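Local coordinates for pesticidal crystal protein Cry4Aa (Bacillus thuringiensis, PDB 2C9K) that promotes colloid-osmotic lysis of insect midgut epithelial cells after binding to them, acting as a mosquito-larvicidal, pore-forming toxin, at residues I28-G31 / T32-V36; T52-K55 / N56-K60; I67-A70 / N71-N75. All blocks are in the same frame, centred on the assembly; numbering follows the deposited sequence.

Contact 1: residues I28-G31 / T32-V36; sequences IGFG and TLIPV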
# COMPACT_ATOMS: atom_id res chain seq x y z
N ILE A 28 -12.07 11.44 -16.56
CA ILE A 28 -12.00 9.99 -16.65
C ILE A 28 -12.04 9.30 -15.29
O ILE A 28 -12.87 8.42 -15.06
CB ILE A 28 -10.72 9.55 -17.38
CG1 ILE A 28 -10.71 10.15 -18.79
CG2 ILE A 28 -10.61 8.03 -17.40
CD1 ILE A 28 -12.00 9.91 -19.56
N GLY A 29 -11.14 9.70 -14.39
CA GLY A 29 -11.11 9.12 -13.06
C GLY A 29 -12.48 9.21 -12.41
O GLY A 29 -12.88 8.32 -11.66
N PHE A 30 -13.20 10.28 -12.69
CA PHE A 30 -14.53 10.46 -12.13
C PHE A 30 -15.49 9.47 -12.75
O PHE A 30 -16.40 8.98 -12.08
CB PHE A 30 -15.03 11.88 -12.36
CG PHE A 30 -14.62 12.84 -11.29
CD1 PHE A 30 -14.26 14.14 -11.60
CD2 PHE A 30 -14.63 12.44 -9.95
CE1 PHE A 30 -13.92 15.03 -10.60
CE2 PHE A 30 -14.29 13.33 -8.94
CZ PHE A 30 -13.93 14.63 -9.27
N GLY A 31 -15.30 9.18 -14.03
CA GLY A 31 -16.16 8.24 -14.72
C GLY A 31 -16.23 6.92 -13.97
O GLY A 31 -17.18 6.15 -14.12
N THR A 32 -15.21 6.68 -13.14
CA THR A 32 -15.14 5.46 -12.35
C THR A 32 -15.46 5.70 -10.89
O THR A 32 -16.26 4.98 -10.29
CB THR A 32 -13.74 4.85 -12.42
OG1 THR A 32 -13.44 4.50 -13.77
CG2 THR A 32 -13.66 3.61 -11.53
N LEU A 33 -14.84 6.72 -10.31
CA LEU A 33 -15.07 7.04 -8.91
C LEU A 33 -16.53 7.28 -8.53
O LEU A 33 -17.01 6.72 -7.55
CB LEU A 33 -14.21 8.24 -8.51
CG LEU A 33 -12.71 7.95 -8.56
CD1 LEU A 33 -11.93 9.21 -8.23
CD2 LEU A 33 -12.38 6.83 -7.58
N ILE A 34 -17.25 8.10 -9.30
CA ILE A 34 -18.66 8.37 -8.99
C ILE A 34 -19.51 7.10 -8.91
O ILE A 34 -20.25 6.90 -7.95
CB ILE A 34 -19.28 9.33 -10.03
CG1 ILE A 34 -18.53 10.65 -10.02
CG2 ILE A 34 -20.74 9.58 -9.69
CD1 ILE A 34 -19.03 11.63 -11.06
N PRO A 35 -19.44 6.24 -9.93
CA PRO A 35 -20.22 4.99 -9.93
C PRO A 35 -19.82 4.04 -8.79
O PRO A 35 -20.65 3.29 -8.27
CB PRO A 35 -19.90 4.38 -11.30
CG PRO A 35 -19.65 5.58 -12.15
CD PRO A 35 -18.82 6.47 -11.25
N VAL A 36 -18.55 4.08 -8.42
CA VAL A 36 -18.02 3.23 -7.36
C VAL A 36 -18.36 3.76 -5.97
O VAL A 36 -18.60 2.98 -5.04
CB VAL A 36 -16.48 3.10 -7.48
CG1 VAL A 36 -15.92 2.37 -6.28
CG2 VAL A 36 -16.12 2.37 -8.76
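Successive turns of a single short helix, 29-37, meet where L33, I34 and P35 fold back over G29, F30 and G31 in the helical N-terminal domain of the toxin. The contact is local and illustrates how a helix carries on through a proline. Two firm backbone bonds hold the turn. L33 N donates to G29 O over 2.9 Å, nearly straight at 172° and in the carbonyl plane. I34 N reaches F30 O at 3.0 Å, with the donor tilted 17° from that carbonyl's plane. The next bond of the series is missing, since P35 N carries no hydrogen. Instead the pyrrolidine ring brings CG to 3.2 Å from G31 O, and the helix kinks at this point.

The side chains grow out from this core. L33 has CG turned beside its own backbone N (chi1 -66°), which lays that branch point over G29 O. I34 is placed in much the same way, and its CD1 comes within 4.2 Å of F30 CB. The F30 ring leans obliquely past L33 CB and I34 CG1, and its CD2 lies 4.5 Å from L33 CB, a loose apolar touch. Beyond the helix, F30 packs against L149 and V153 of helix 140-164 and I81 of helix 77-89, while L33 reaches V9 of helix 5-16.

Chemically, the turn is joined by main-chain polarity and lined by hydrocarbon. The carbonyls of G29 and F30 are satisfied by amides, and the carbonyl of G31 faces carbon of the proline ring, so one regular helical bond is exchanged for a bend.

Contact 2: residues T52-K55 / N56-K60; sequences TQTK and NIIKK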
# COMPACT_ATOMS: atom_id res chain seq x y z
N THR A 52 -19.63 1.26 9.23
CA THR A 52 -20.06 0.06 9.93
C THR A 52 -18.96 -0.99 9.95
O THR A 52 -18.69 -1.59 10.98
CB THR A 52 -21.31 -0.52 9.26
OG1 THR A 52 -22.36 0.45 9.31
CG2 THR A 52 -21.76 -1.79 9.97
N GLN A 53 -18.31 -1.19 8.81
CA GLN A 53 -17.25 -2.18 8.73
C GLN A 53 -16.09 -1.85 9.66
O GLN A 53 -15.54 -2.73 10.31
CB GLN A 53 -16.73 -2.33 7.29
CG GLN A 53 -15.80 -3.54 7.11
CD GLN A 53 -15.33 -3.74 5.69
OE1 GLN A 53 -14.64 -4.72 5.39
NE2 GLN A 53 -15.69 -2.82 4.80
N THR A 54 -15.71 -0.58 9.72
CA THR A 54 -14.63 -0.18 10.60
C THR A 54 -15.03 -0.43 12.05
O THR A 54 -14.28 -1.02 12.83
CB THR A 54 -14.29 1.30 10.41
OG1 THR A 54 -13.66 1.48 9.15
CG2 THR A 54 -13.37 1.80 11.52
N LYS A 55 -16.24 0.01 12.40
CA LYS A 55 -16.79 -0.14 13.74
C LYS A 55 -16.94 -1.61 14.12
O LYS A 55 -16.91 -1.95 15.31
CB LYS A 55 -18.16 0.55 13.80
CG LYS A 55 -18.86 0.48 15.15
CD LYS A 55 -20.36 0.63 14.97
CE LYS A 55 -21.01 1.39 16.12
NZ LYS A 55 -20.65 2.84 16.12
N ASN A 56 -17.11 -2.47 13.13
CA ASN A 56 -17.26 -3.89 13.38
C ASN A 56 -15.95 -4.54 13.78
O ASN A 56 -15.94 -5.58 14.41
CB ASN A 56 -17.83 -4.61 12.16
CG ASN A 56 -19.33 -4.40 12.01
OD1 ASN A 56 -20.09 -4.51 12.97
ND2 ASN A 56 -19.77 -4.12 10.78
N ILE A 57 -14.84 -3.92 13.40
CA ILE A 57 -13.54 -4.47 13.75
C ILE A 57 -13.06 -3.93 15.11
O ILE A 57 -12.43 -4.64 15.89
CB ILE A 57 -12.50 -4.19 12.62
CG1 ILE A 57 -11.67 -2.95 12.94
CG2 ILE A 57 -13.21 -4.02 11.30
CD1 ILE A 57 -10.36 -3.28 13.62
N ILE A 58 -13.37 -2.67 15.39
CA ILE A 58 -12.97 -2.06 16.65
C ILE A 58 -13.96 -2.43 17.74
O ILE A 58 -13.67 -2.32 18.93
CB ILE A 58 -12.91 -0.53 16.53
CG1 ILE A 58 -11.84 -0.14 15.51
CG2 ILE A 58 -12.62 0.09 17.87
CD1 ILE A 58 -11.68 1.35 15.34
N LYS A 59 -15.13 -2.88 17.31
CA LYS A 59 -16.22 -3.31 18.18
C LYS A 59 -16.53 -2.40 19.38
O LYS A 59 -16.79 -2.88 20.48
CB LYS A 59 -15.97 -4.74 18.66
CG LYS A 59 -15.85 -5.74 17.51
CD LYS A 59 -16.23 -7.16 17.93
CE LYS A 59 -15.34 -7.71 19.05
NZ LYS A 59 -15.81 -9.04 19.58
N LYS A 60 -16.49 -1.09 19.16
CA LYS A 60 -16.83 -0.12 20.20
C LYS A 60 -18.14 0.49 19.73
O LYS A 60 -18.51 0.34 18.57
CB LYS A 60 -15.74 0.95 20.32
CG LYS A 60 -16.02 1.99 21.40
CD LYS A 60 -14.77 2.82 21.71
CE LYS A 60 -14.99 3.75 22.90
NZ LYS A 60 -13.71 4.36 23.36
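N56 N donates to T52 O at 2.8 Å, and I58 N to T54 O at 3.2 Å; these i to i+4 bonds carry the last turns of helix 46-58 in the helical N-terminal domain. They differ in geometry. The first donor is tilted 20° from the T52 carbonyl plane, whereas the second lies in the plane of T54. T54 O is gripped twice, because I57 N also approaches it at 3.0 Å, from above the carbonyl plane. Such a shared acceptor combines an i+4 and an i+3 bond, here in the last turn of the helix. K59 then leaves helical geometry with positive phi (45°), and its N keeps a weak bond to K55 O. At the far end of the same side chain, K59 NZ makes a weak hydrogen bond to N215 OD1.

Outward from the backbone, T52 and N56 lie side by side and point the same way. N56 turns CG beside its own backbone N (chi1 -78°), which carries the amide back over the preceding turn until ND2 is 3.2 Å from T52 CG2. The T52 hydroxyl itself is engaged with S48 O, one turn earlier. K55 sets CG anti to its backbone N, and the chain, bent at chi3 and chi4, runs past K60 O, which lies 3.4 Å from K55 CG and also accepts a hydrogen bond from Y134 OH.

The face turned to the neighbouring helices is mainly apolar. I57 meets Y228 of helix 222-240 and I208 of helix 183-208, while I58 rests on Y134 and I137 of helix 129-137. T54, its OG1 bonded to F50 O, joins this layer through its methyl group, CG2 standing 4.2 Å from I58 CD1.

Contact 3: residues I67-A70 / N71-N75; sequences ISNA and NKILN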
# COMPACT_ATOMS: atom_id res chain seq x y z
N ILE A 67 -23.67 7.69 12.38
CA ILE A 67 -23.29 7.01 11.16
C ILE A 67 -24.13 7.46 9.97
O ILE A 67 -23.59 7.81 8.92
CB ILE A 67 -23.42 5.48 11.33
CG1 ILE A 67 -22.52 5.03 12.48
CG2 ILE A 67 -23.05 4.77 10.05
CD1 ILE A 67 -22.59 3.56 12.77
N SER A 68 -25.44 7.47 10.15
CA SER A 68 -26.34 7.90 9.08
C SER A 68 -26.18 9.39 8.80
O SER A 68 -26.43 9.85 7.68
CB SER A 68 -27.80 7.60 9.45
OG SER A 68 -28.17 8.27 10.64
N ASN A 69 -25.78 10.15 9.81
CA ASN A 69 -25.59 11.58 9.59
C ASN A 69 -24.40 11.75 8.68
O ASN A 69 -24.43 12.54 7.74
CB ASN A 69 -25.34 12.32 10.90
CG ASN A 69 -25.02 13.78 10.68
OD1 ASN A 69 -23.87 14.20 10.79
ND2 ASN A 69 -26.04 14.56 10.34
N ALA A 70 -23.34 11.01 8.98
CA ALA A 70 -22.12 11.07 8.18
C ALA A 70 -22.43 10.66 6.75
O ALA A 70 -21.97 11.28 5.80
CB ALA A 70 -21.05 10.14 8.77
N ASN A 71 -23.25 9.62 6.61
CA ASN A 71 -23.62 9.12 5.29
C ASN A 71 -24.46 10.12 4.51
O ASN A 71 -24.40 10.20 3.28
CB ASN A 71 -24.38 7.80 5.45
CG ASN A 71 -24.57 7.09 4.15
OD1 ASN A 71 -23.60 6.80 3.46
ND2 ASN A 71 -25.82 6.81 3.79
N LYS A 72 -25.25 10.89 5.25
CA LYS A 72 -26.14 11.91 4.69
C LYS A 72 -25.34 13.11 4.21
O LYS A 72 -25.66 13.72 3.20
CB LYS A 72 -27.11 12.33 5.79
CG LYS A 72 -28.24 13.25 5.40
CD LYS A 72 -29.07 13.61 6.64
CE LYS A 72 -29.52 12.35 7.40
NZ LYS A 72 -30.24 12.63 8.68
N ILE A 73 -24.29 13.44 4.96
CA ILE A 73 -23.43 14.59 4.66
C ILE A 73 -22.49 14.39 3.48
O ILE A 73 -22.36 15.27 2.63
CB ILE A 73 -22.57 14.97 5.89
CG1 ILE A 73 -23.47 15.35 7.07
CG2 ILE A 73 -21.63 16.12 5.54
CD1 ILE A 73 -22.71 15.75 8.33
N LEU A 74 -21.81 13.25 3.44
CA LEU A 74 -20.87 12.97 2.36
C LEU A 74 -21.54 12.55 1.06
O LEU A 74 -20.90 12.48 0.02
CB LEU A 74 -19.88 11.89 2.82
CG LEU A 74 -18.52 12.34 3.39
CD1 LEU A 74 -18.55 13.79 3.81
CD2 LEU A 74 -18.17 11.46 4.56
N ASN A 75 -22.84 12.27 1.13
CA ASN A 75 -23.59 11.88 -0.05
C ASN A 75 -24.06 13.12 -0.82
O ASN A 75 -24.86 13.03 -1.75
CB ASN A 75 -24.79 11.01 0.33
CG ASN A 75 -24.51 9.52 0.14
OD1 ASN A 75 -23.35 9.09 0.15
ND2 ASN A 75 -25.57 8.73 -0.02
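N69 and I73, one turn apart on helix 64-74, cross obliquely, and the asparagine amide meets the end of the isoleucine. N69 sets CG anti to its backbone N (chi1 175°), from where the amide reaches forward to the next turn and brings OD1 to 3.1 Å from I73 CD1. I73 comes to meet it, with CG1 swung beside its own N and CD1 extended beyond, so that the branch also lies over N69 O. The meeting of amide oxygen and methyl is a plain contact without polar pairing; the grip comes from the backbone, where I73 N donates to N69 O at 2.9 Å.

The neighbouring side chains fan out differently. K72 lays CB 3.2 Å from S68 O, the carbonyl that accepts its own N-H at 2.9 Å, and its chain then bends at chi3. N71 instead carries its amide away from the preceding turn, where ND2 donates to S44 O. A70 offers just a methyl group, while its carbonyl accepts L74 N in an almost straight bond (171°).

Within the domain, the helix packs against two others: I67 and A70 pack on I51 and L74 on W47, all toward helix 46-58, whereas I73 and L74 reach V117 of helix 103-123.

Following the chain from the N terminus, the three contacts come in series, none enclosing or crossing another, and each closes a local turn within its own helix of the N-terminal helical domain. Contact 1 sits on helix 29-37. Contact 2 ends helix 46-58, about 27 Å from contact 1, centre to centre. After a short connection, contact 3 on helix 64-74 doubles back beside contact 2. These two touch directly, K55 NZ lying 3.9 Å from I67 CD1, which ties the two successive helices together, whereas contact 1 stays about 9 Å from contact 3 at their nearest atoms.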